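Local coordinates for protein SM80.1 Vicilin (Solanum melongena, PDB 5VF5) that probably serves as a seed storage protein of the 7S vicilin class, built from two cupin domains and carrying a bound copper(II) ion, at residues Q41-I46 / V318-A323; E70-V75 / V340-N345; L125-N130 / R239-A244; F149-S154 / L172-K177; S264-M269 / N349-L354. All blocks are in the same frame, centred on the assembly; numbering follows the deposited sequence. Where two conformers were deposited one is given.

Overall arrangement
Contacts 1, 2 and 3 join the two cupin domains, contact 5 lies within the second and contact 4 sits on a peripheral helical arm. Contacts 2 and 3 have centres 8 Å apart and share two pairs of neighbouring strands, with I72 N 2.8 Å from L125 O. Contact 1 adjoins contact 2 through I46 CG2 and I344 CD1, 3.7 Å apart, and adjoins contact 5 through the paired strands 318-321 and 265-272. Contact 5 holds an acetate; the R266 side chain is about 13 Å from the copper ion, whereas that of L43 in contact 1 is about 9 Å away. Contact 4 is remote, its centre about 31 Å from that of contact 3.

Contact 1 (Q41-I46 / V318-A323); sequences QLLRGI and VLVIPA
V320, at the middle of this contact, offers one methyl group to two hydrophobic residues of the 41-46 loop. Its CG1 meets L43 CD2 at 3.7 Å and I46 CD1 at 4.0 Å, each pair approaching tip to tip. With chi1 at 173°, CG1 of V320 stands anti to its own backbone N, the rotamer that directs this methyl at the loop. I46 brings its longer branch to the same methyl with CG1 set between the backbone N and the carbonyl carbon (chi1 65°). The segment 41-45 is a short 3-10 turn, and the bond from I46 N to L43 O, 3.0 Å long, keeps the two aliphatic side chains close together. Branched aliphatic residues suit this place, because the contact is buried and no hydrogen bond crosses it. The copper(II) ion lies about 9 Å from the L43 side chain; just beyond V320, A323 O accepts a hydrogen bond from ND1 of H325, a copper ligand. V320 belongs to strand 318-321 of the second cupin domain, flanked by strands 13-14 and 265-272, and F14 and T265 from those strands pack beside it, facing the loop that joins strands 28-32 and 49-56.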
# COMPACT_ATOMS: atom_id res chain seq x y z
N GLN A 41 -12.28 12.77 -11.35
CA GLN A 41 -11.12 13.45 -11.87
C GLN A 41 -10.32 14.13 -10.79
O GLN A 41 -9.22 14.56 -11.09
CB GLN A 41 -11.55 14.44 -12.96
CG GLN A 41 -12.10 13.74 -14.20
CD GLN A 41 -11.07 12.83 -14.87
OE1 GLN A 41 -10.08 13.31 -15.39
NE2 GLN A 41 -11.30 11.52 -14.82
N LEU A 42 -10.82 14.17 -9.54
CA LEU A 42 -10.05 14.77 -8.44
C LEU A 42 -8.78 13.99 -8.19
O LEU A 42 -7.83 14.52 -7.59
CB LEU A 42 -10.84 14.81 -7.14
CG LEU A 42 -12.02 15.78 -7.17
CD1 LEU A 42 -12.90 15.49 -5.98
CD2 LEU A 42 -11.54 17.22 -7.11
N LEU A 43 -8.77 12.71 -8.58
CA LEU A 43 -7.61 11.84 -8.42
C LEU A 43 -6.70 11.73 -9.65
O LEU A 43 -5.79 10.88 -9.67
CB LEU A 43 -8.10 10.48 -7.96
CG LEU A 43 -8.80 10.55 -6.60
CD1 LEU A 43 -9.19 9.17 -6.14
CD2 LEU A 43 -7.97 11.19 -5.50
N ARG A 44 -6.85 12.63 -10.62
CA ARG A 44 -6.00 12.64 -11.81
C ARG A 44 -4.47 12.75 -11.53
O ARG A 44 -3.59 12.29 -12.28
CB ARG A 44 -6.38 13.78 -12.76
CG ARG A 44 -7.20 13.43 -13.98
CD ARG A 44 -7.38 14.68 -14.86
NE ARG A 44 -6.23 14.91 -15.73
CZ ARG A 44 -5.87 16.08 -16.27
NH1 ARG A 44 -6.53 17.21 -16.02
NH2 ARG A 44 -4.77 16.13 -17.03
N GLY A 45 -4.18 13.41 -10.41
CA GLY A 45 -2.78 13.58 -9.97
C GLY A 45 -2.06 12.31 -9.60
O GLY A 45 -0.84 12.29 -9.51
N ILE A 46 -2.81 11.22 -9.38
CA ILE A 46 -2.25 9.91 -9.08
C ILE A 46 -2.68 8.84 -10.08
O ILE A 46 -2.60 7.65 -9.77
CB ILE A 46 -2.52 9.50 -7.62
CG1 ILE A 46 -4.01 9.29 -7.33
CG2 ILE A 46 -1.88 10.50 -6.69
CD1 ILE A 46 -4.27 8.64 -5.97
N VAL A 318 -9.53 1.35 1.52
CA VAL A 318 -8.57 2.39 1.16
C VAL A 318 -9.15 3.78 1.28
O VAL A 318 -10.30 4.03 0.88
CB VAL A 318 -8.04 2.13 -0.27
CG1 VAL A 318 -7.30 3.31 -0.84
CG2 VAL A 318 -7.17 0.88 -0.27
N LEU A 319 -8.36 4.71 1.82
CA LEU A 319 -8.67 6.11 1.75
C LEU A 319 -7.53 6.83 1.06
O LEU A 319 -6.38 6.66 1.48
CB LEU A 319 -8.85 6.71 3.13
CG LEU A 319 -9.30 8.17 3.18
CD1 LEU A 319 -10.68 8.41 2.59
CD2 LEU A 319 -9.24 8.69 4.60
N VAL A 320 -7.84 7.68 0.10
CA VAL A 320 -6.85 8.54 -0.52
C VAL A 320 -6.93 9.89 0.22
O VAL A 320 -7.99 10.50 0.30
CB VAL A 320 -7.09 8.71 -2.02
CG1 VAL A 320 -6.13 9.74 -2.59
CG2 VAL A 320 -6.98 7.37 -2.73
N ILE A 321 -5.80 10.33 0.75
CA ILE A 321 -5.71 11.63 1.40
C ILE A 321 -4.94 12.55 0.44
O ILE A 321 -3.69 12.44 0.37
CB ILE A 321 -4.94 11.58 2.75
CG1 ILE A 321 -5.40 10.39 3.64
CG2 ILE A 321 -5.11 12.95 3.44
CD1 ILE A 321 -4.50 10.21 4.83
N PRO A 322 -5.62 13.47 -0.25
CA PRO A 322 -4.87 14.38 -1.11
C PRO A 322 -3.94 15.29 -0.27
O PRO A 322 -4.23 15.58 0.90
CB PRO A 322 -5.96 15.22 -1.78
CG PRO A 322 -7.19 14.43 -1.62
CD PRO A 322 -7.08 13.67 -0.35
N ALA A 323 -2.85 15.75 -0.90
CA ALA A 323 -1.95 16.63 -0.24
C ALA A 323 -2.65 17.91 0.24
O ALA A 323 -3.62 18.41 -0.37
CB ALA A 323 -0.80 17.01 -1.14

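Contact 2 (E70-V75 / V340-N345); sequences EAIFVV and VGFGIN
F342 has its CG anti to the carbonyl carbon (chi1 -70°), which sends the ring across to I72 and V74, while V74, with CG1 anti to the backbone N (chi1 -177°), has one methyl for F342 and the other for V340. This is sheet-on-sheet packing between the two cupin domains of a bicupin: strand 69-77 of the first faces strand 337-344 of the second, nearly antiparallel, with the segment axes 9.8 Å apart. No hydrogen bond crosses the gap, so large apolar side chains suit it. F342 reaches about halfway across and slides past V74, its CE1 lying 3.7 Å from V74 CG2. The same CE1 is 4.1 Å from I72 CG2. Beta-branched I72 and V74 fit an extended strand and fill the space beside the ring, with A243, V245 and F247 of strand 243-250 packing around them. At the end of the strip the two valines meet tip to tip, V74 CG1 being 4.1 Å from V340 CG1.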
# COMPACT_ATOMS: atom_id res chain seq x y z
N GLU A 70 6.29 -0.64 -12.17
CA GLU A 70 7.26 -0.59 -11.10
C GLU A 70 6.50 -0.70 -9.78
O GLU A 70 5.53 0.03 -9.59
CB GLU A 70 7.94 0.80 -11.19
CG GLU A 70 8.57 1.10 -12.54
CD GLU A 70 9.75 0.22 -12.82
OE1 GLU A 70 10.30 -0.32 -11.85
OE2 GLU A 70 10.12 0.06 -13.99
N ALA A 71 6.93 -1.56 -8.87
CA ALA A 71 6.15 -1.88 -7.70
C ALA A 71 6.90 -1.70 -6.41
O ALA A 71 8.14 -1.80 -6.37
CB ALA A 71 5.57 -3.29 -7.77
N ILE A 72 6.14 -1.53 -5.35
CA ILE A 72 6.63 -1.63 -3.98
C ILE A 72 5.73 -2.62 -3.26
O ILE A 72 4.50 -2.45 -3.26
CB ILE A 72 6.58 -0.29 -3.23
CG1 ILE A 72 7.38 0.77 -3.97
CG2 ILE A 72 7.09 -0.50 -1.82
CD1 ILE A 72 7.24 2.13 -3.37
N PHE A 73 6.32 -3.69 -2.74
CA PHE A 73 5.61 -4.71 -1.97
C PHE A 73 5.81 -4.42 -0.50
O PHE A 73 6.94 -4.21 -0.06
CB PHE A 73 6.16 -6.13 -2.27
CG PHE A 73 5.71 -6.79 -3.53
CD1 PHE A 73 5.29 -6.09 -4.65
CD2 PHE A 73 5.74 -8.17 -3.61
CE1 PHE A 73 4.89 -6.76 -5.79
CE2 PHE A 73 5.34 -8.83 -4.75
CZ PHE A 73 4.94 -8.12 -5.84
N VAL A 74 4.76 -4.48 0.29
CA VAL A 74 4.81 -4.33 1.73
C VAL A 74 4.11 -5.50 2.37
O VAL A 74 2.93 -5.76 2.14
CB VAL A 74 4.15 -3.02 2.19
CG1 VAL A 74 4.26 -2.83 3.71
CG2 VAL A 74 4.73 -1.84 1.46
N VAL A 75 4.84 -6.28 3.17
CA VAL A 75 4.22 -7.43 3.83
C VAL A 75 3.42 -6.98 5.05
O VAL A 75 3.95 -6.38 5.98
CB VAL A 75 5.26 -8.47 4.25
CG1 VAL A 75 4.60 -9.66 4.89
CG2 VAL A 75 6.06 -8.90 3.05
N VAL A 340 -1.27 0.90 6.50
CA VAL A 340 -0.09 1.12 5.70
C VAL A 340 -0.48 2.15 4.69
O VAL A 340 -1.54 2.05 4.06
CB VAL A 340 0.35 -0.14 4.95
CG1 VAL A 340 1.53 0.15 4.03
CG2 VAL A 340 0.67 -1.19 5.95
N GLY A 341 0.33 3.19 4.56
CA GLY A 341 0.07 4.25 3.58
C GLY A 341 1.19 4.33 2.55
O GLY A 341 2.38 4.33 2.89
N PHE A 342 0.85 4.35 1.30
CA PHE A 342 1.78 4.69 0.26
C PHE A 342 1.72 6.18 0.02
O PHE A 342 0.64 6.73 -0.22
CB PHE A 342 1.46 3.94 -1.03
CG PHE A 342 1.73 2.47 -0.96
CD1 PHE A 342 3.03 2.03 -0.82
CD2 PHE A 342 0.72 1.54 -1.07
CE1 PHE A 342 3.33 0.68 -0.78
CE2 PHE A 342 1.00 0.18 -1.04
CZ PHE A 342 2.30 -0.27 -0.88
N GLY A 343 2.86 6.82 0.02
CA GLY A 343 2.97 8.24 -0.29
C GLY A 343 3.48 8.46 -1.71
O GLY A 343 4.50 7.87 -2.11
N ILE A 344 2.76 9.28 -2.45
CA ILE A 344 3.09 9.63 -3.82
C ILE A 344 3.62 11.08 -3.74
O ILE A 344 3.14 11.85 -2.87
CB ILE A 344 1.81 9.45 -4.69
CG1 ILE A 344 1.46 7.92 -4.75
CG2 ILE A 344 2.03 10.05 -6.08
CD1 ILE A 344 0.08 7.63 -5.27
N ASN A 345 4.59 11.46 -4.58
CA ASN A 345 5.22 12.79 -4.49
C ASN A 345 5.85 12.95 -3.09
O ASN A 345 5.68 14.00 -2.43
CB ASN A 345 4.24 13.95 -4.79
CG ASN A 345 3.62 13.85 -6.17
OD1 ASN A 345 2.37 14.00 -6.30
ND2 ASN A 345 4.43 13.51 -7.17

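Contact 3 (L125-N130 / R239-A244); sequences LAKSVN and RDLDAA
K127 runs alongside L241; the flat group nearby, the D240 carboxylate, lies in the leucine's own turn and does not touch the lysine. L241 N donates to D240 OD1 over 2.9 Å, arriving on the anti side and 27° out of the carboxylate plane; OD2 forms a salt bridge with R102, so both oxygens have partners. The lysine is fully extended, CG anti to the backbone N (chi1 -171°), and its methylenes slide past the leucine in the opposite direction: L241 CD2 is 3.6 Å from K127 CB and 3.8 Å from CD. Lysine suits this border because its aliphatic stem can pack while its ammonium reaches water. NZ gives one hydrogen bond to a water that donates to L241 O and another to a second water that donates to D240 O. Deeper in, L125 CD2 reaches across to the small A243, 4.2 Å from its CB. The packing of strand 120-128 against the turn entering strand 243-250 is part of the domain interface of the bicupin fold.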
# COMPACT_ATOMS: atom_id res chain seq x y z
N LEU A 125 1.93 -1.26 -4.22
CA LEU A 125 1.78 -0.05 -5.02
C LEU A 125 2.46 -0.33 -6.36
O LEU A 125 3.61 -0.83 -6.35
CB LEU A 125 2.54 1.10 -4.35
CG LEU A 125 2.44 2.44 -5.09
CD1 LEU A 125 1.02 3.02 -5.07
CD2 LEU A 125 3.47 3.45 -4.56
N ALA A 126 1.81 -0.02 -7.49
CA ALA A 126 2.49 -0.11 -8.77
C ALA A 126 2.27 1.17 -9.55
O ALA A 126 1.24 1.82 -9.41
CB ALA A 126 2.03 -1.32 -9.57
N LYS A 127 3.26 1.53 -10.36
CA LYS A 127 3.14 2.66 -11.24
C LYS A 127 3.27 2.20 -12.69
O LYS A 127 4.22 1.46 -13.04
CB LYS A 127 4.26 3.70 -10.96
CG LYS A 127 4.04 4.99 -11.71
CD LYS A 127 5.19 5.95 -11.55
CE LYS A 127 4.90 7.22 -12.35
NZ LYS A 127 6.04 8.17 -12.30
N SER A 128 2.35 2.64 -13.54
CA SER A 128 2.39 2.28 -14.95
C SER A 128 3.59 2.86 -15.66
O SER A 128 4.09 3.91 -15.30
CB SER A 128 1.11 2.70 -15.62
OG SER A 128 0.92 4.10 -15.55
N VAL A 129 4.01 2.13 -16.70
CA VAL A 129 4.93 2.65 -17.71
C VAL A 129 4.37 2.65 -19.11
O VAL A 129 4.98 3.24 -19.99
CB VAL A 129 6.28 1.93 -17.69
CG1 VAL A 129 6.92 1.97 -16.29
CG2 VAL A 129 6.18 0.49 -18.16
N ASN A 130 3.22 1.99 -19.33
CA ASN A 130 2.51 1.99 -20.60
C ASN A 130 1.39 3.01 -20.54
O ASN A 130 1.67 4.14 -20.15
CB ASN A 130 2.10 0.58 -21.01
CG ASN A 130 3.30 -0.29 -21.36
OD1 ASN A 130 4.23 0.18 -22.04
ND2 ASN A 130 3.27 -1.58 -20.96
N ARG A 239 13.45 6.30 -4.53
CA ARG A 239 13.59 7.62 -5.16
C ARG A 239 13.02 7.69 -6.58
O ARG A 239 12.48 8.72 -6.95
CB ARG A 239 15.08 8.04 -5.18
CG ARG A 239 15.52 8.45 -3.82
CD ARG A 239 17.01 8.77 -3.78
NE ARG A 239 17.39 9.02 -2.40
CZ ARG A 239 18.64 9.01 -1.96
NH1 ARG A 239 19.67 8.80 -2.79
NH2 ARG A 239 18.85 9.23 -0.68
N ASP A 240 13.18 6.63 -7.36
CA ASP A 240 12.69 6.61 -8.74
C ASP A 240 11.18 6.80 -8.85
O ASP A 240 10.71 7.53 -9.70
CB ASP A 240 13.18 5.37 -9.51
CG ASP A 240 12.95 4.04 -8.79
OD1 ASP A 240 12.28 3.94 -7.72
OD2 ASP A 240 13.49 3.01 -9.32
N LEU A 241 10.43 6.13 -7.98
CA LEU A 241 9.00 6.29 -7.90
C LEU A 241 8.60 7.54 -7.13
O LEU A 241 7.48 7.96 -7.23
CB LEU A 241 8.40 5.08 -7.23
CG LEU A 241 8.35 3.81 -8.06
CD1 LEU A 241 7.89 2.67 -7.17
CD2 LEU A 241 7.36 3.99 -9.19
N ASP A 242 9.52 8.10 -6.35
CA ASP A 242 9.28 9.21 -5.44
C ASP A 242 8.14 8.85 -4.50
O ASP A 242 7.20 9.61 -4.31
CB ASP A 242 9.04 10.53 -6.17
CG ASP A 242 9.06 11.71 -5.24
OD1 ASP A 242 9.67 11.60 -4.14
OD2 ASP A 242 8.48 12.75 -5.60
N ALA A 243 8.29 7.68 -3.90
CA ALA A 243 7.28 7.11 -3.02
C ALA A 243 7.79 6.95 -1.59
O ALA A 243 8.99 6.80 -1.36
CB ALA A 243 6.78 5.79 -3.57
N ALA A 244 6.87 6.93 -0.65
CA ALA A 244 7.13 6.58 0.72
C ALA A 244 6.24 5.44 1.13
O ALA A 244 5.15 5.23 0.55
CB ALA A 244 6.89 7.75 1.62
O HOH W 1 6.91 8.83 -9.80
O HOH W 2 8.90 6.89 -11.98

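Contact 4 (F149-S154 / L172-K177); sequences FYRAFS and LFRQQK
The helical extension of the first cupin domain is closed here by an aromatic pair, Y150 and F173, together with R151; in related 7S vicilins such extensions take part in trimer contacts. The ring planes are 18° apart but slid, with centroids 4.7 Å apart, so the rings barely overlap. Instead Y150 CB sits over the centre of the F173 ring in a CH-pi contact, 3.6 Å from the centroid, while F173 CZ approaches one face of the Y150 ring near CG, 3.5 Å away. On the opposite face of Y150 lies F149 CE1. Flat aromatic groups suit this partly buried place. In one of its two conformers R151 bends at chi3 (57°) and NH1 reaches F173 O over 3.1 Å, a tentative bond with the oxygen near the guanidinium plane but NH1 above the carbonyl plane. A long arginine can reach a carbonyl just past a helix end. The contact draws the 3-10 turn that leads into helix 155-162 against the exit of helix 166-172.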
# COMPACT_ATOMS: atom_id res chain seq x y z
N PHE A 149 1.62 -16.70 -21.72
CA PHE A 149 1.83 -15.89 -22.93
C PHE A 149 2.58 -16.61 -24.03
O PHE A 149 2.56 -16.18 -25.17
CB PHE A 149 2.41 -14.50 -22.65
CG PHE A 149 3.77 -14.51 -21.99
CD1 PHE A 149 4.90 -15.03 -22.61
CD2 PHE A 149 3.93 -13.92 -20.77
CE1 PHE A 149 6.14 -14.98 -22.01
CE2 PHE A 149 5.17 -13.85 -20.16
CZ PHE A 149 6.28 -14.38 -20.80
N TYR A 150 3.27 -17.71 -23.71
CA TYR A 150 3.92 -18.48 -24.77
C TYR A 150 2.91 -19.01 -25.79
O TYR A 150 3.27 -19.23 -26.94
CB TYR A 150 4.76 -19.59 -24.23
CG TYR A 150 6.09 -19.18 -23.55
CD1 TYR A 150 7.22 -18.97 -24.28
CD2 TYR A 150 6.16 -19.03 -22.19
CE1 TYR A 150 8.42 -18.70 -23.68
CE2 TYR A 150 7.37 -18.74 -21.58
CZ TYR A 150 8.47 -18.54 -22.34
OH TYR A 150 9.64 -18.28 -21.68
N ARG A 151 1.67 -19.19 -25.38
CA ARG A 151 0.64 -19.68 -26.30
C ARG A 151 0.23 -18.67 -27.37
O ARG A 151 -0.45 -19.02 -28.36
CB ARG A 151 -0.57 -20.14 -25.51
CG ARG A 151 -0.25 -21.38 -24.70
CD ARG A 151 -1.34 -21.63 -23.69
NE ARG A 151 -2.68 -21.78 -24.26
CZ ARG A 151 -3.29 -22.95 -24.38
NH1 ARG A 151 -2.65 -24.03 -23.98
NH2 ARG A 151 -4.52 -23.02 -24.90
N ALA A 152 0.68 -17.43 -27.21
CA ALA A 152 0.47 -16.41 -28.24
C ALA A 152 1.38 -16.55 -29.45
O ALA A 152 1.19 -15.89 -30.47
CB ALA A 152 0.65 -15.03 -27.61
N PHE A 153 2.41 -17.38 -29.33
CA PHE A 153 3.32 -17.62 -30.44
C PHE A 153 2.93 -18.82 -31.27
O PHE A 153 2.47 -19.85 -30.74
CB PHE A 153 4.77 -17.77 -29.94
CG PHE A 153 5.27 -16.51 -29.24
CD1 PHE A 153 5.48 -15.36 -29.94
CD2 PHE A 153 5.53 -16.51 -27.88
CE1 PHE A 153 5.93 -14.20 -29.33
CE2 PHE A 153 5.96 -15.37 -27.26
CZ PHE A 153 6.19 -14.22 -27.98
N SER A 154 3.17 -18.69 -32.56
CA SER A 154 2.89 -19.79 -33.50
C SER A 154 3.74 -21.01 -33.19
O SER A 154 4.88 -20.90 -32.68
CB SER A 154 3.17 -19.36 -34.94
OG SER A 154 2.21 -18.40 -35.35
N LEU A 172 3.83 -28.94 -23.61
CA LEU A 172 4.37 -28.32 -22.39
C LEU A 172 3.45 -27.20 -21.94
O LEU A 172 3.16 -27.05 -20.75
CB LEU A 172 5.78 -27.76 -22.65
CG LEU A 172 6.38 -26.81 -21.60
CD1 LEU A 172 6.69 -27.57 -20.33
CD2 LEU A 172 7.62 -26.08 -22.11
N PHE A 173 3.01 -26.41 -22.89
CA PHE A 173 2.23 -25.21 -22.61
C PHE A 173 0.74 -25.46 -22.50
O PHE A 173 0.00 -24.51 -22.40
CB PHE A 173 2.55 -24.10 -23.60
CG PHE A 173 3.94 -23.55 -23.44
CD1 PHE A 173 4.31 -22.93 -22.27
CD2 PHE A 173 4.87 -23.67 -24.45
CE1 PHE A 173 5.60 -22.46 -22.12
CE2 PHE A 173 6.13 -23.17 -24.31
CZ PHE A 173 6.52 -22.59 -23.13
N ARG A 174 0.33 -26.74 -22.46
CA ARG A 174 -1.08 -27.16 -22.21
C ARG A 174 -1.28 -27.90 -20.89
O ARG A 174 -2.40 -28.18 -20.51
CB ARG A 174 -1.59 -28.13 -23.33
CG ARG A 174 -1.79 -27.58 -24.71
CD ARG A 174 -2.67 -28.54 -25.53
NE ARG A 174 -2.16 -29.93 -25.61
CZ ARG A 174 -1.32 -30.40 -26.54
NH1 ARG A 174 -0.82 -29.60 -27.49
NH2 ARG A 174 -0.95 -31.68 -26.51
N GLN A 175 -0.20 -28.24 -20.18
CA GLN A 175 -0.33 -29.12 -19.02
C GLN A 175 -0.94 -28.44 -17.81
O GLN A 175 -1.63 -29.08 -17.03
CB GLN A 175 1.02 -29.71 -18.63
CG GLN A 175 1.64 -30.57 -19.71
CD GLN A 175 0.68 -31.64 -20.18
OE1 GLN A 175 0.30 -32.52 -19.39
NE2 GLN A 175 0.21 -31.53 -21.45
N GLN A 176 -0.58 -27.16 -17.57
CA GLN A 176 -1.05 -26.44 -16.39
C GLN A 176 -2.47 -25.96 -16.55
O GLN A 176 -2.75 -25.16 -17.43
CB GLN A 176 -0.12 -25.25 -16.09
CG GLN A 176 -0.46 -24.47 -14.82
CD GLN A 176 -0.40 -25.33 -13.59
OE1 GLN A 176 -1.38 -25.96 -13.21
NE2 GLN A 176 0.79 -25.42 -13.00
N LYS A 177 -3.32 -26.45 -15.64
CA LYS A 177 -4.73 -26.14 -15.63
C LYS A 177 -5.26 -25.67 -14.26
O LYS A 177 -6.42 -25.33 -14.15
CB LYS A 177 -5.54 -27.38 -16.04
CG LYS A 177 -5.15 -27.96 -17.40
CD LYS A 177 -5.96 -29.20 -17.75
CE LYS A 177 -5.61 -29.69 -19.15
NZ LYS A 177 -4.16 -29.97 -19.36

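Contact 5 (S264-M269 / N349-L354); sequences STRVVM and NRKNFL. With ACT (acetate ion), chain C.
R266 and K351 reach the same oxygen of a bound acetate, so two positive groups lie 3.7 Å apart (R266 NH1 to K351 NZ) around the anion. NH1 of R266 donates to acetate O over 2.9 Å, and K351 NZ to that O over 2.8 Å; Y259 OH and N261 ND2 also bind the ion, which probably came from the crystallisation liquor. The anion would offset some of the gathered charge, as would E229, which forms a salt bridge with R266 NH1. The rotation of the guanidinium is fixed on its other edge: NE (3.1 Å) and NH2 (3.0 Å) both donate in plane to S264 OG, a side-on grip on one oxygen. Bends at chi2 (-87°) and chi3 fold the arginine back to that serine, whose OG also bonds I344 O. Serine suits the place: its one oxygen takes both arginine N-H groups and still pairs with a backbone carbonyl. N349 completes the link: its OD1 accepts from S264 N over 2.9 Å, the donor lying above the carbonyl plane, and from R263 N. Its amide ND2 lies over one face of the guanidinium and bonds N261 OD1, and a water accepts from R266 NH2 and from N349 ND2. Within the second cupin barrel, strand 265-272 lies between strands 318-321 and 337-344 in one sheet, while strand 351-353 pairs with strand 254-261 in the other.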
# COMPACT_ATOMS: atom_id res chain seq x y z
N SER A 264 2.54 15.33 -0.27
CA SER A 264 2.36 13.96 -0.67
C SER A 264 0.93 13.51 -0.51
O SER A 264 0.35 13.68 0.54
CB SER A 264 3.30 13.07 0.13
OG SER A 264 3.15 11.68 -0.17
N THR A 265 0.38 12.96 -1.57
CA THR A 265 -0.91 12.28 -1.51
C THR A 265 -0.68 10.87 -0.96
O THR A 265 0.31 10.21 -1.31
CB THR A 265 -1.51 12.16 -2.92
OG1 THR A 265 -1.82 13.47 -3.41
CG2 THR A 265 -2.77 11.33 -2.96
N ARG A 266 -1.56 10.44 -0.06
CA ARG A 266 -1.43 9.15 0.61
C ARG A 266 -2.52 8.20 0.22
O ARG A 266 -3.67 8.59 0.14
CB ARG A 266 -1.38 9.33 2.13
CG ARG A 266 -0.23 10.26 2.59
CD ARG A 266 1.06 9.44 2.77
NE ARG A 266 2.23 10.09 2.32
CZ ARG A 266 3.37 10.11 2.94
NH1 ARG A 266 3.48 9.60 4.18
NH2 ARG A 266 4.39 10.62 2.32
N VAL A 267 -2.13 6.96 -0.07
CA VAL A 267 -3.09 5.91 -0.35
C VAL A 267 -3.01 4.93 0.81
O VAL A 267 -2.03 4.17 0.92
CB VAL A 267 -2.82 5.20 -1.69
CG1 VAL A 267 -3.90 4.19 -1.96
CG2 VAL A 267 -2.76 6.20 -2.85
N VAL A 268 -3.99 5.05 1.71
CA VAL A 268 -3.97 4.41 3.03
C VAL A 268 -4.80 3.16 3.02
O VAL A 268 -5.96 3.24 2.64
CB VAL A 268 -4.53 5.41 4.08
CG1 VAL A 268 -4.68 4.76 5.44
CG2 VAL A 268 -3.62 6.64 4.10
N MET A 269 -4.22 2.02 3.34
CA MET A 269 -5.05 0.77 3.49
C MET A 269 -5.01 0.21 4.86
O MET A 269 -3.99 0.14 5.57
CB MET A 269 -4.65 -0.41 2.61
CG MET A 269 -5.63 -1.61 2.72
SD MET A 269 -5.22 -2.97 1.64
CE MET A 269 -3.74 -3.53 2.42
N ASN A 349 8.12 15.91 1.52
CA ASN A 349 6.87 15.93 2.29
C ASN A 349 7.13 16.11 3.78
O ASN A 349 8.04 15.46 4.35
CB ASN A 349 6.07 14.67 2.11
CG ASN A 349 4.69 14.76 2.78
OD1 ASN A 349 3.84 15.57 2.36
ND2 ASN A 349 4.48 13.95 3.84
N ARG A 350 6.32 16.94 4.41
CA ARG A 350 6.34 17.05 5.85
C ARG A 350 4.91 16.97 6.41
O ARG A 350 3.92 17.41 5.78
CB ARG A 350 7.07 18.31 6.30
CG ARG A 350 8.52 18.40 5.82
CD ARG A 350 9.45 17.36 6.45
NE ARG A 350 10.87 17.56 6.10
CZ ARG A 350 11.48 17.00 5.06
NH1 ARG A 350 10.83 16.15 4.25
NH2 ARG A 350 12.76 17.27 4.85
N LYS A 351 4.81 16.33 7.57
CA LYS A 351 3.60 16.29 8.38
C LYS A 351 3.48 17.58 9.15
O LYS A 351 4.45 18.03 9.78
CB LYS A 351 3.61 15.16 9.40
CG LYS A 351 3.53 13.80 8.83
CD LYS A 351 2.17 13.27 8.98
CE LYS A 351 1.94 11.85 8.48
NZ LYS A 351 2.40 11.65 7.07
N ASN A 352 2.31 18.18 9.10
CA ASN A 352 1.98 19.41 9.81
C ASN A 352 0.83 19.13 10.73
O ASN A 352 -0.33 18.97 10.27
CB ASN A 352 1.55 20.48 8.81
CG ASN A 352 2.68 20.96 7.93
OD1 ASN A 352 3.27 22.00 8.18
ND2 ASN A 352 3.01 20.17 6.91
N PHE A 353 1.07 19.08 12.04
CA PHE A 353 0.02 18.83 13.00
C PHE A 353 -0.68 20.13 13.34
O PHE A 353 -0.09 21.21 13.33
CB PHE A 353 0.59 18.16 14.26
CG PHE A 353 0.85 16.71 14.04
CD1 PHE A 353 2.05 16.27 13.48
CD2 PHE A 353 -0.16 15.78 14.27
CE1 PHE A 353 2.27 14.93 13.22
CE2 PHE A 353 0.04 14.44 13.97
CZ PHE A 353 1.26 14.03 13.46
N LEU A 354 -2.00 20.01 13.55
CA LEU A 354 -2.88 21.15 13.71
C LEU A 354 -3.37 21.36 15.14
O LEU A 354 -4.10 22.33 15.41
CB LEU A 354 -4.06 20.96 12.77
CG LEU A 354 -3.66 20.94 11.29
CD1 LEU A 354 -4.81 20.37 10.45
CD2 LEU A 354 -3.27 22.31 10.82
C ACT C . -0.05 9.47 6.27
O ACT C . 1.18 9.39 5.98
OXT ACT C . -0.63 10.58 6.27
CH3 ACT C . -0.88 8.27 6.65
O HOH W 3 6.58 11.50 3.30